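Local coordinates for protein Xaa-Pro dipeptidase (Mycobacterium tuberculosis, PDB 5E2C) that probably works, in its full-length form, as a metal-dependent aminopeptidase, and is present here as its N-terminal creatinase/prolidase domain, at residues A[19-24]-A[38-43]; A[25-30]-A[124-129]; A[32-37]-A[63-68]; A[49-54]-A[68-73]; A[93-98]-A[117-122]. All blocks are in the same frame, centred on the assembly; numbering follows the deposited sequence.

Interaction 1 (A[19-24]-A[38-43]); sequences AMLISD and NGALLV
Two hydrogen-bonded pairs, Met-20 with Val-43 and Ile-22 with Leu-41, tie these antiparallel strands through four backbone bonds. The shortest joins Ile-22 N to Leu-41 O at 2.7 Å. The return bond, from Leu-41 N to Ile-22 O, is the longest at 3.0 Å. The non-hydrogen-bonded pair Leu-21 and Leu-42 sits between them. Weaker CA-H...O contacts fill in the same seam; Ala-40 CA, for example, comes 3.3 Å from Ile-22 O.

This is the middle of the domain's mixed six-stranded sheet: strand 92-95 bonds to the far edge of 19-22, and strand 51-54 to the far edge of 40-44. Both faces are covered by helices, 25-32 and 3-14 on the side of Met-20, Ile-22, Leu-41 and Val-43, and 77-87 on the side of Leu-21 and Ala-40.

Among the apolar contacts, Ile-22 does most. Its CG1 lies beside the backbone N (chi1 -57°), and from there CD1 reaches across to Val-43 CG2 at 3.6 Å, the two side chains meeting at a slant. The same methyl is 4.2 Å from Leu-41 CD2. On the other face Ala-19 CB meets Leu-42 CD1 at 4.1 Å, and Leu-21 CD1 touches Ala-40 CB. Met-20, a selenomethionine, leads its tip away, toward Thr-125 and Glu-96.

Where the strands part, a water lies 2.9 Å from Ser-23 O and 2.7 Å from Gly-39 O.

Interaction 2 (A[25-30]-A[124-129]); sequences LINVRY and GTVESL
Asn-27 presents its amide nearly perpendicular to the carboxylate of Glu-127, the two planes 80° apart. ND2 gives an almost straight bond to Glu-127 OE2, 3.1 Å long with 175° at the hydrogen. The acceptor lies in the amide plane, while the donor comes to OE2 from above the carboxylate plane. ND2 also bonds to Glu-96 OE2, so two carboxylates draw on one amide nitrogen and would be expected to polarise it.

Val-126 runs alongside Asn-27 in the opposite sense, with CG1 3.6 Å from Asn-27 OD1 and CB 3.7 Å from Asn-27 CG. Here helix 25-32, which lies on one face of the sheet, meets the chain that follows the last strand, 118-121; that chain makes a short 3-10 turn at 127-129 on its way toward what, in the whole protein, is the peptidase domain.

One helical turn on from Asn-27, Tyr-30 has its ring swung anti to the backbone N (chi1 -180°), which carries it out toward Val-126 and Leu-129. Leu-129 CD1 sits at the ring edge, 4.2 Å from Tyr-30 CE2, its side chain set obliquely to the tyrosine's. Val-126 CG1 comes 4.1 Å from Tyr-30 CD2, neither squarely over the ring nor in its plane. Arg-130 adds a cation-pi contact to the same ring.

Interaction 3 (A[32-37]-A[63-68]); sequences SGFSGS and ASQAPD
The Phe-34 ring and the Gln-65 amide stand at 89° to one another, and Gln-65 OE1 approaches the ring obliquely, 3.4 Å from Phe-34 CD1. One face of the ring carries the backbone of its own loop: Gly-36 N lies 3.5 Å above the plane, over the centre. The far end of the ring packs on Thr-54, and its base on Leu-52, so Phe-34 plugs the loop onto strand 51-54.

The Gln-65 side chain extends from the last turn of helix 59-65 alongside Gly-33 O and puts both ends of its amide on Ser-35. Ser-35 N donates to Gln-65 OE1 at 3.0 Å, tilted 34° from the carbonyl plane. In return Gln-65 NE2 donates to Ser-35 OG, also at 3.0 Å and close to the amide plane.

Further back the loop leaves helix 25-32 through Gly-33, whose phi is positive. Ser-32 OG accepts from Phe-34 N at 3.0 Å in an ST turn, and is bonded to Val-28 O as well. Ala-66 CB packs 3.7 Å from Ser-32 O, and a water joins that oxygen to Asp-68 OD1, while Asp-68 OD2 pairs with Arg-5.

Ser-35 N can only donate, and Gln-61 NE2 also bonds to OE1; together they fix which end of the Gln-65 amide is oxygen and hold its rotation, tying the helix end to the loop.

Interaction 4 (A[49-54]-A[68-73]); sequences DAVLAT and DLEVAI
Thr-54 turns its hydroxyl anti to the backbone N (chi1 -173°), which sends CG2 across to Ile-73 CD1 at 3.8 Å; Leu-69, with CG beside its own N, drops CD2 to 3.8 Å from Ala-50 CB. Thr-54 and Ile-73 belong to, and Ala-50 and Leu-69 immediately precede, the two strands of a beta-alpha-beta unit, 51-54 and 70-73, parallel neighbours connected through helix 59-65.

Three backbone bonds hold the pair: Leu-52 N to Glu-70 O, Ala-72 N to Leu-52 O at 2.8 Å, and Thr-54 N to Ala-72 O. The short segments cross at -28°.

Leu-52, Thr-54, Val-71 and Ile-73 share the face on which the connecting helix lies. Leu-52 and Val-71 run side by side in the same direction, CD2 to CG2 at 4.1 Å, and Ala-62 of the helix covers both. The Thr-54 hydroxyl bonds to Asn-38 O, which ties in the loop before strand 40-44.

On the other face, under helix 77-87, Ala-53 CB and Ala-72 CB stand 4.3 Å apart. Glu-70 stretches alongside Val-51, its OE1 3.8 Å from Val-51 CG2 while salt-bridged to Arg-84. Just before the first strand bond a water links the two backbones, taking the N-H of Glu-70 at 2.9 Å and donating to Ala-50 O.

Interaction 5 (A[93-98]-A[117-122]); sequences LGFESH and TELVRA
The Phe-95 ring packs against the backbone of the neighbouring strand: Arg-121 CA is over one face of its ring, and the carbonyl carbon of Leu-119 is at the edge, in the ring plane. Val-120 O comes 3.4 Å from Phe-95 CD1 at an oblique angle. The ring points this way because CG sits between the backbone N and the carbonyl carbon (chi1 72°). Side by side with it runs Arg-121, whose CG is 3.8 Å from Phe-95 CZ and also rests on Ser-97 CB. Leu-93 and Leu-119 stand next to each other, pointing the same way, with their CD2 methyls 3.8 Å apart. On the reverse face Ala-122 CB sits 3.8 Å from Gly-94 CA.

Four backbone bonds set this register. Leu-93 N to Glu-118 O and Val-120 N to Leu-93 O are both 2.8 Å, Phe-95 N reaches Val-120 O at 3.0 Å, and Ala-122 N closes the row on Phe-95 O, more bent at 143°.

Beyond this shell, Leu-105 of helix 102-111 packs on both Phe-95 and Leu-119. Glu-96 turns the other way, accepting from Ser-23 N and Asp-24 N with OE1. The second subunit takes the outer side: its Asp-106 makes a salt bridge with Arg-121 NE, its Asp-103 a hydrogen bond with Ser-97 OG, and its Val-102 packs on Phe-95.

Strands 92-95 and 118-121, parallel and joined through helix 102-111, form a beta-alpha-beta unit at the edge of the domain's sheet, here lying against the second subunit.

Overall arrangement
From the N terminus, interaction 1 closes first, bringing strand 40-44 back beside 19-22 over helix 25-32. That helix opens interaction 2, which crosses interaction 1 and closes only at 124-129, so interactions 3, 4 and 5 all nest within its long loop. Interaction 3 starts in the loop after the same helix and also crosses interaction 1. Interactions 3 and 4 cross each other and share Asp-68, joining helix 59-65 and strand 70-73 to one end of the sheet. Interaction 5 follows in series at the other end, its centre about 19 Å from that of interaction 4. Glu-96 and His-98 link it to Asp-24 of interaction 1, and Glu-96 also reaches interaction 2.

Interaction 1 (A[19-24]-A[38-43])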
# COMPACT_ATOMS: atom_id res chain seq x y z
N ALA A 19 -2.12 19.89 -6.46
CA ALA A 19 -0.76 19.42 -6.13
C ALA A 19 -0.75 17.90 -6.18
O ALA A 19 -1.81 17.26 -6.27
CB ALA A 19 -0.32 19.91 -4.75
N MSE A 20 0.45 17.34 -6.17
CA MSE A 20 0.63 15.92 -6.14
C MSE A 20 1.74 15.56 -5.20
O MSE A 20 2.82 16.20 -5.18
CB MSE A 20 1.01 15.46 -7.53
CG MSE A 20 1.30 13.99 -7.46
SE MSE A 20 0.82 13.20 -9.14
CE MSE A 20 1.06 11.32 -8.58
N LEU A 21 1.48 14.53 -4.41
CA LEU A 21 2.48 13.89 -3.57
C LEU A 21 3.04 12.70 -4.33
O LEU A 21 2.30 11.79 -4.73
CB LEU A 21 1.85 13.39 -2.28
CG LEU A 21 2.78 12.60 -1.35
CD1 LEU A 21 3.94 13.48 -0.89
CD2 LEU A 21 1.97 12.07 -0.18
N ILE A 22 4.34 12.71 -4.55
CA ILE A 22 5.02 11.59 -5.20
C ILE A 22 5.74 10.74 -4.15
O ILE A 22 6.59 11.24 -3.40
CB ILE A 22 6.00 12.09 -6.28
CG1 ILE A 22 5.25 12.94 -7.30
CG2 ILE A 22 6.67 10.92 -6.99
CD1 ILE A 22 5.38 14.40 -7.05
N SER A 23 5.37 9.46 -4.10
CA SER A 23 5.86 8.51 -3.09
C SER A 23 6.70 7.35 -3.67
O SER A 23 7.45 6.69 -2.93
CB SER A 23 4.68 7.92 -2.31
OG SER A 23 3.90 8.92 -1.66
N ASP A 24 6.52 7.06 -4.96
CA ASP A 24 7.25 5.99 -5.66
C ASP A 24 8.67 6.52 -5.89
O ASP A 24 8.84 7.57 -6.50
CB ASP A 24 6.52 5.66 -6.98
CG ASP A 24 7.18 4.53 -7.78
OD1 ASP A 24 8.41 4.40 -7.77
OD2 ASP A 24 6.46 3.77 -8.46
N ASN A 38 14.65 6.51 1.06
CA ASN A 38 13.44 7.07 1.62
C ASN A 38 13.30 8.52 1.20
O ASN A 38 14.20 9.33 1.38
CB ASN A 38 13.45 6.98 3.14
CG ASN A 38 12.13 7.43 3.75
OD1 ASN A 38 11.04 7.10 3.25
ND2 ASN A 38 12.22 8.20 4.80
N GLY A 39 12.15 8.86 0.63
CA GLY A 39 11.96 10.19 0.10
C GLY A 39 10.58 10.36 -0.46
O GLY A 39 9.94 9.39 -0.88
N ALA A 40 10.11 11.60 -0.47
CA ALA A 40 8.84 11.93 -1.09
C ALA A 40 8.96 13.36 -1.60
O ALA A 40 9.81 14.13 -1.16
CB ALA A 40 7.70 11.80 -0.09
N LEU A 41 8.11 13.69 -2.56
CA LEU A 41 8.20 14.97 -3.24
C LEU A 41 6.80 15.55 -3.37
O LEU A 41 5.85 14.82 -3.70
CB LEU A 41 8.82 14.77 -4.63
CG LEU A 41 9.09 16.03 -5.44
CD1 LEU A 41 10.25 16.79 -4.80
CD2 LEU A 41 9.40 15.66 -6.87
N LEU A 42 6.65 16.83 -3.05
CA LEU A 42 5.38 17.56 -3.25
C LEU A 42 5.54 18.53 -4.43
O LEU A 42 6.43 19.38 -4.41
CB LEU A 42 5.02 18.31 -1.97
CG LEU A 42 3.77 19.19 -1.97
CD1 LEU A 42 2.53 18.35 -2.30
CD2 LEU A 42 3.61 19.91 -0.64
N VAL A 43 4.71 18.40 -5.46
CA VAL A 43 4.77 19.31 -6.60
C VAL A 43 3.42 20.00 -6.72
O VAL A 43 2.38 19.33 -6.72
CB VAL A 43 5.06 18.54 -7.90
CG1 VAL A 43 5.09 19.49 -9.09
CG2 VAL A 43 6.39 17.83 -7.78
O HOH W 1 7.89 7.80 -0.29

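Interaction 2 (A[25-30]-A[124-129])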
# COMPACT_ATOMS: atom_id res chain seq x y z
N LEU A 25 9.66 5.83 -5.36
CA LEU A 25 11.04 6.30 -5.44
C LEU A 25 11.58 6.45 -6.87
O LEU A 25 12.38 7.34 -7.13
CB LEU A 25 11.96 5.42 -4.60
CG LEU A 25 11.64 5.42 -3.10
CD1 LEU A 25 12.60 4.48 -2.40
CD2 LEU A 25 11.69 6.83 -2.50
N ILE A 26 11.09 5.62 -7.80
CA ILE A 26 11.43 5.78 -9.21
C ILE A 26 10.97 7.15 -9.68
O ILE A 26 11.69 7.86 -10.36
CB ILE A 26 10.80 4.67 -10.09
CG1 ILE A 26 11.38 3.31 -9.72
CG2 ILE A 26 11.04 4.95 -11.56
CD1 ILE A 26 10.65 2.13 -10.35
N ASN A 27 9.76 7.54 -9.30
CA ASN A 27 9.23 8.83 -9.72
C ASN A 27 9.85 10.02 -8.99
O ASN A 27 10.01 11.11 -9.57
CB ASN A 27 7.72 8.82 -9.56
CG ASN A 27 7.06 7.88 -10.55
OD1 ASN A 27 7.66 7.52 -11.58
ND2 ASN A 27 5.85 7.47 -10.24
N VAL A 28 10.18 9.82 -7.72
CA VAL A 28 10.88 10.85 -6.95
C VAL A 28 12.22 11.13 -7.63
O VAL A 28 12.57 12.28 -7.88
CB VAL A 28 11.09 10.43 -5.49
CG1 VAL A 28 12.01 11.40 -4.77
CG2 VAL A 28 9.77 10.34 -4.73
N ARG A 29 12.95 10.06 -7.94
CA ARG A 29 14.25 10.19 -8.60
C ARG A 29 14.12 10.90 -9.95
O ARG A 29 14.91 11.80 -10.27
CB ARG A 29 14.88 8.80 -8.77
CG ARG A 29 16.34 8.83 -9.17
CD ARG A 29 16.96 7.44 -9.11
NE ARG A 29 16.39 6.54 -10.11
CZ ARG A 29 15.66 5.46 -9.85
NH1 ARG A 29 15.39 5.11 -8.59
NH2 ARG A 29 15.19 4.72 -10.84
N TYR A 30 13.11 10.51 -10.74
CA TYR A 30 12.88 11.10 -12.07
C TYR A 30 12.68 12.61 -11.99
O TYR A 30 13.25 13.37 -12.79
CB TYR A 30 11.67 10.43 -12.73
CG TYR A 30 11.35 10.96 -14.09
CD1 TYR A 30 12.15 10.65 -15.18
CD2 TYR A 30 10.26 11.80 -14.29
CE1 TYR A 30 11.87 11.14 -16.43
CE2 TYR A 30 9.96 12.29 -15.55
CZ TYR A 30 10.77 11.96 -16.62
OH TYR A 30 10.49 12.46 -17.86
N GLY A 124 -0.03 7.07 -12.05
CA GLY A 124 0.09 7.16 -13.50
C GLY A 124 0.43 8.55 -13.99
O GLY A 124 0.82 8.72 -15.14
N THR A 125 0.30 9.54 -13.12
CA THR A 125 0.49 10.91 -13.54
C THR A 125 1.95 11.14 -13.94
O THR A 125 2.23 11.72 -14.99
CB THR A 125 0.05 11.90 -12.45
OG1 THR A 125 -1.31 11.62 -12.08
CG2 THR A 125 0.10 13.32 -12.96
N VAL A 126 2.88 10.65 -13.13
CA VAL A 126 4.29 10.85 -13.47
C VAL A 126 4.69 9.99 -14.67
O VAL A 126 5.42 10.44 -15.54
CB VAL A 126 5.21 10.52 -12.28
CG1 VAL A 126 6.65 10.81 -12.67
CG2 VAL A 126 4.77 11.28 -11.04
N GLU A 127 4.19 8.75 -14.70
CA GLU A 127 4.45 7.82 -15.80
C GLU A 127 4.03 8.43 -17.13
O GLU A 127 4.69 8.19 -18.15
CB GLU A 127 3.70 6.50 -15.57
CG GLU A 127 4.28 5.61 -14.47
CD GLU A 127 3.96 6.07 -13.04
OE1 GLU A 127 3.20 7.04 -12.85
OE2 GLU A 127 4.45 5.43 -12.10
N SER A 128 2.96 9.22 -17.13
CA SER A 128 2.45 9.84 -18.36
C SER A 128 3.49 10.72 -19.07
O SER A 128 3.33 11.05 -20.25
CB SER A 128 1.18 10.66 -18.08
OG SER A 128 1.49 11.89 -17.44
N LEU A 129 4.53 11.12 -18.34
CA LEU A 129 5.58 11.96 -18.90
C LEU A 129 6.67 11.20 -19.67
O LEU A 129 7.41 11.80 -20.45
CB LEU A 129 6.25 12.76 -17.76
CG LEU A 129 5.36 13.51 -16.77
CD1 LEU A 129 6.21 14.12 -15.67
CD2 LEU A 129 4.52 14.58 -17.44

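Interaction 3 (A[32-37]-A[63-68])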
# COMPACT_ATOMS: atom_id res chain seq x y z
N SER A 32 13.41 14.73 -9.30
CA SER A 32 14.26 15.51 -8.40
C SER A 32 15.74 15.20 -8.50
O SER A 32 16.55 15.98 -8.03
CB SER A 32 13.82 15.30 -6.96
OG SER A 32 14.23 14.02 -6.51
N GLY A 33 16.10 14.05 -9.05
CA GLY A 33 17.49 13.60 -9.04
C GLY A 33 17.92 12.94 -7.73
O GLY A 33 19.03 12.41 -7.62
N PHE A 34 17.04 12.92 -6.75
CA PHE A 34 17.36 12.32 -5.45
C PHE A 34 17.14 10.81 -5.47
O PHE A 34 16.06 10.35 -5.84
CB PHE A 34 16.50 12.95 -4.35
CG PHE A 34 16.70 12.34 -3.01
CD1 PHE A 34 17.92 12.49 -2.35
CD2 PHE A 34 15.70 11.61 -2.40
CE1 PHE A 34 18.12 11.94 -1.10
CE2 PHE A 34 15.90 11.05 -1.14
CZ PHE A 34 17.11 11.21 -0.49
N SER A 35 18.16 10.06 -5.06
CA SER A 35 18.18 8.60 -5.19
C SER A 35 18.19 7.85 -3.85
O SER A 35 18.40 6.64 -3.82
CB SER A 35 19.40 8.18 -6.02
OG SER A 35 20.60 8.49 -5.35
N GLY A 36 17.97 8.56 -2.74
CA GLY A 36 17.90 7.92 -1.43
C GLY A 36 16.72 6.97 -1.31
O GLY A 36 15.70 7.12 -1.99
N SER A 37 16.87 5.99 -0.43
CA SER A 37 15.91 4.91 -0.28
C SER A 37 14.65 5.32 0.47
O SER A 37 13.71 4.54 0.57
CB SER A 37 16.54 3.74 0.47
OG SER A 37 16.65 4.06 1.83
N ALA A 63 21.13 17.41 -0.33
CA ALA A 63 21.72 18.71 -0.59
C ALA A 63 22.54 18.73 -1.87
O ALA A 63 22.50 19.71 -2.60
CB ALA A 63 22.56 19.18 0.59
N SER A 64 23.29 17.67 -2.14
CA SER A 64 24.10 17.58 -3.35
C SER A 64 23.32 17.17 -4.59
O SER A 64 23.64 17.63 -5.68
CB SER A 64 25.31 16.64 -3.17
OG SER A 64 24.92 15.30 -3.03
N GLN A 65 22.34 16.29 -4.43
CA GLN A 65 21.58 15.79 -5.57
C GLN A 65 20.45 16.73 -6.00
O GLN A 65 20.13 16.80 -7.17
CB GLN A 65 21.01 14.41 -5.28
CG GLN A 65 22.08 13.33 -5.23
CD GLN A 65 21.51 11.95 -5.10
OE1 GLN A 65 20.53 11.72 -4.39
NE2 GLN A 65 22.17 10.98 -5.72
N ALA A 66 19.85 17.44 -5.05
CA ALA A 66 18.69 18.30 -5.33
C ALA A 66 18.87 19.68 -4.72
O ALA A 66 18.01 20.14 -3.95
CB ALA A 66 17.41 17.64 -4.83
N PRO A 67 19.98 20.38 -5.06
CA PRO A 67 20.22 21.70 -4.48
C PRO A 67 19.20 22.77 -4.87
O PRO A 67 19.12 23.80 -4.21
CB PRO A 67 21.61 22.07 -5.02
CG PRO A 67 21.75 21.26 -6.28
CD PRO A 67 21.05 19.97 -5.97
N ASP A 68 18.45 22.52 -5.94
CA ASP A 68 17.41 23.44 -6.37
C ASP A 68 16.12 23.36 -5.54
O ASP A 68 15.27 24.21 -5.68
CB ASP A 68 17.09 23.22 -7.85
CG ASP A 68 16.69 21.80 -8.18
OD1 ASP A 68 17.06 20.84 -7.46
OD2 ASP A 68 16.00 21.65 -9.21
O HOH W 2 15.83 18.65 -8.47

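Interaction 4 (A[49-54]-A[68-73])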
# COMPACT_ATOMS: atom_id res chain seq x y z
N ASP A 49 7.27 26.31 -5.83
CA ASP A 49 8.32 25.32 -6.02
C ASP A 49 8.05 24.05 -5.23
O ASP A 49 7.37 24.06 -4.18
CB ASP A 49 9.68 25.88 -5.58
CG ASP A 49 10.15 27.05 -6.43
OD1 ASP A 49 9.89 27.07 -7.67
OD2 ASP A 49 10.81 27.93 -5.86
N ALA A 50 8.62 22.97 -5.74
CA ALA A 50 8.46 21.65 -5.14
C ALA A 50 9.21 21.52 -3.82
O ALA A 50 10.16 22.25 -3.56
CB ALA A 50 8.93 20.58 -6.12
N VAL A 51 8.76 20.60 -2.98
CA VAL A 51 9.41 20.36 -1.69
C VAL A 51 9.78 18.88 -1.61
O VAL A 51 8.92 18.00 -1.80
CB VAL A 51 8.48 20.75 -0.51
CG1 VAL A 51 9.21 20.58 0.81
CG2 VAL A 51 7.95 22.17 -0.68
N LEU A 52 11.06 18.60 -1.33
CA LEU A 52 11.54 17.23 -1.12
C LEU A 52 11.60 16.96 0.37
O LEU A 52 11.99 17.83 1.13
CB LEU A 52 12.93 17.06 -1.74
CG LEU A 52 13.59 15.69 -1.64
CD1 LEU A 52 12.90 14.69 -2.55
CD2 LEU A 52 15.05 15.82 -2.06
N ALA A 53 11.17 15.78 0.80
CA ALA A 53 11.33 15.34 2.17
C ALA A 53 12.07 14.01 2.21
O ALA A 53 11.78 13.08 1.42
CB ALA A 53 9.99 15.22 2.88
N THR A 54 13.03 13.92 3.12
CA THR A 54 13.74 12.68 3.38
C THR A 54 14.11 12.63 4.85
O THR A 54 13.75 13.52 5.60
CB THR A 54 14.97 12.52 2.46
OG1 THR A 54 15.53 11.22 2.65
CG2 THR A 54 16.02 13.57 2.76
N ASP A 68 18.45 22.52 -5.94
CA ASP A 68 17.41 23.44 -6.37
C ASP A 68 16.12 23.36 -5.54
O ASP A 68 15.27 24.21 -5.68
CB ASP A 68 17.09 23.22 -7.85
CG ASP A 68 16.69 21.80 -8.18
OD1 ASP A 68 17.06 20.84 -7.46
OD2 ASP A 68 16.00 21.65 -9.21
N LEU A 69 15.98 22.35 -4.69
CA LEU A 69 14.76 22.15 -3.91
C LEU A 69 14.93 22.44 -2.44
O LEU A 69 15.99 22.16 -1.86
CB LEU A 69 14.30 20.70 -4.04
CG LEU A 69 13.85 20.30 -5.44
CD1 LEU A 69 13.44 18.84 -5.47
CD2 LEU A 69 12.71 21.21 -5.87
N GLU A 70 13.86 22.95 -1.82
CA GLU A 70 13.75 22.93 -0.36
C GLU A 70 13.69 21.47 0.08
O GLU A 70 12.96 20.69 -0.52
CB GLU A 70 12.49 23.65 0.15
CG GLU A 70 12.30 23.45 1.65
CD GLU A 70 10.97 23.96 2.19
OE1 GLU A 70 10.11 24.46 1.41
OE2 GLU A 70 10.77 23.82 3.41
N VAL A 71 14.47 21.11 1.10
CA VAL A 71 14.49 19.75 1.62
C VAL A 71 14.10 19.80 3.09
O VAL A 71 14.76 20.47 3.87
CB VAL A 71 15.88 19.10 1.52
CG1 VAL A 71 15.88 17.70 2.11
CG2 VAL A 71 16.35 19.07 0.07
N ALA A 72 13.04 19.09 3.44
CA ALA A 72 12.63 18.92 4.82
C ALA A 72 13.20 17.60 5.32
O ALA A 72 13.18 16.61 4.61
CB ALA A 72 11.12 18.88 4.90
N ILE A 73 13.70 17.58 6.55
CA ILE A 73 14.23 16.37 7.15
C ILE A 73 13.25 15.88 8.21
O ILE A 73 13.09 16.50 9.26
CB ILE A 73 15.65 16.55 7.75
CG1 ILE A 73 16.64 17.03 6.67
CG2 ILE A 73 16.13 15.26 8.40
CD1 ILE A 73 16.79 16.10 5.49
O HOH W 3 11.70 24.23 -3.26

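Interaction 5 (A[93-98]-A[117-122])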
# COMPACT_ATOMS: atom_id res chain seq x y z
N LEU A 93 -5.27 17.02 -3.58
CA LEU A 93 -3.88 16.53 -3.52
C LEU A 93 -3.86 15.12 -4.09
O LEU A 93 -4.47 14.20 -3.52
CB LEU A 93 -3.40 16.49 -2.06
CG LEU A 93 -1.99 15.92 -1.85
CD1 LEU A 93 -0.96 16.72 -2.60
CD2 LEU A 93 -1.64 15.86 -0.37
N GLY A 94 -3.17 14.94 -5.21
CA GLY A 94 -3.00 13.63 -5.78
C GLY A 94 -2.01 12.83 -4.95
O GLY A 94 -1.11 13.39 -4.35
N PHE A 95 -2.21 11.52 -4.90
CA PHE A 95 -1.24 10.61 -4.27
C PHE A 95 -1.16 9.34 -5.07
O PHE A 95 -2.05 9.03 -5.88
CB PHE A 95 -1.61 10.32 -2.81
CG PHE A 95 -2.81 9.42 -2.65
CD1 PHE A 95 -4.09 9.96 -2.65
CD2 PHE A 95 -2.66 8.06 -2.49
CE1 PHE A 95 -5.21 9.13 -2.52
CE2 PHE A 95 -3.77 7.24 -2.35
CZ PHE A 95 -5.04 7.77 -2.38
N GLU A 96 -0.09 8.58 -4.84
CA GLU A 96 0.15 7.39 -5.63
C GLU A 96 -0.39 6.15 -4.92
O GLU A 96 0.26 5.52 -4.09
CB GLU A 96 1.63 7.28 -5.98
CG GLU A 96 2.09 8.41 -6.87
CD GLU A 96 3.55 8.32 -7.25
OE1 GLU A 96 4.38 8.27 -6.32
OE2 GLU A 96 3.85 8.33 -8.46
N SER A 97 -1.62 5.82 -5.26
CA SER A 97 -2.31 4.69 -4.66
C SER A 97 -1.68 3.34 -4.98
O SER A 97 -1.96 2.38 -4.28
CB SER A 97 -3.80 4.71 -5.08
OG SER A 97 -3.90 4.65 -6.48
N HIS A 98 -0.80 3.27 -5.98
CA HIS A 98 -0.09 2.03 -6.29
C HIS A 98 1.04 1.70 -5.31
O HIS A 98 1.53 0.57 -5.29
CB HIS A 98 0.43 2.02 -7.74
CG HIS A 98 1.66 2.85 -7.95
ND1 HIS A 98 1.63 4.22 -8.05
CD2 HIS A 98 2.96 2.49 -8.07
CE1 HIS A 98 2.86 4.67 -8.24
NE2 HIS A 98 3.69 3.64 -8.25
N THR A 117 -8.65 19.76 2.22
CA THR A 117 -7.80 19.12 1.22
C THR A 117 -8.30 17.71 1.04
O THR A 117 -8.37 16.96 2.02
CB THR A 117 -6.33 19.06 1.68
OG1 THR A 117 -5.84 20.38 1.93
CG2 THR A 117 -5.46 18.37 0.62
N GLU A 118 -8.66 17.34 -0.18
CA GLU A 118 -9.10 15.99 -0.51
C GLU A 118 -7.92 15.21 -1.12
O GLU A 118 -7.23 15.72 -2.01
CB GLU A 118 -10.25 16.02 -1.52
CG GLU A 118 -10.79 14.65 -1.94
CD GLU A 118 -11.70 14.67 -3.17
OE1 GLU A 118 -12.02 15.76 -3.68
OE2 GLU A 118 -12.09 13.58 -3.66
N LEU A 119 -7.72 13.99 -0.65
CA LEU A 119 -6.70 13.10 -1.22
C LEU A 119 -7.31 12.37 -2.40
O LEU A 119 -8.34 11.70 -2.26
CB LEU A 119 -6.22 12.10 -0.18
CG LEU A 119 -5.32 12.75 0.88
CD1 LEU A 119 -5.35 11.95 2.18
CD2 LEU A 119 -3.89 12.88 0.34
N VAL A 120 -6.68 12.49 -3.56
CA VAL A 120 -7.22 11.93 -4.79
C VAL A 120 -6.24 10.94 -5.42
O VAL A 120 -5.07 11.27 -5.65
CB VAL A 120 -7.52 13.05 -5.80
CG1 VAL A 120 -8.05 12.48 -7.12
CG2 VAL A 120 -8.50 14.05 -5.19
N ARG A 121 -6.72 9.74 -5.72
CA ARG A 121 -5.88 8.75 -6.41
C ARG A 121 -5.35 9.33 -7.73
O ARG A 121 -6.12 9.84 -8.57
CB ARG A 121 -6.66 7.46 -6.66
CG ARG A 121 -7.10 6.73 -5.40
CD ARG A 121 -8.23 5.76 -5.76
NE ARG A 121 -8.59 4.91 -4.64
CZ ARG A 121 -9.28 5.30 -3.56
NH1 ARG A 121 -9.72 6.55 -3.44
NH2 ARG A 121 -9.53 4.42 -2.60
N ALA A 122 -4.03 9.25 -7.90
CA ALA A 122 -3.37 9.84 -9.06
C ALA A 122 -2.21 8.99 -9.60
O ALA A 122 -1.30 9.53 -10.25
CB ALA A 122 -2.87 11.23 -8.72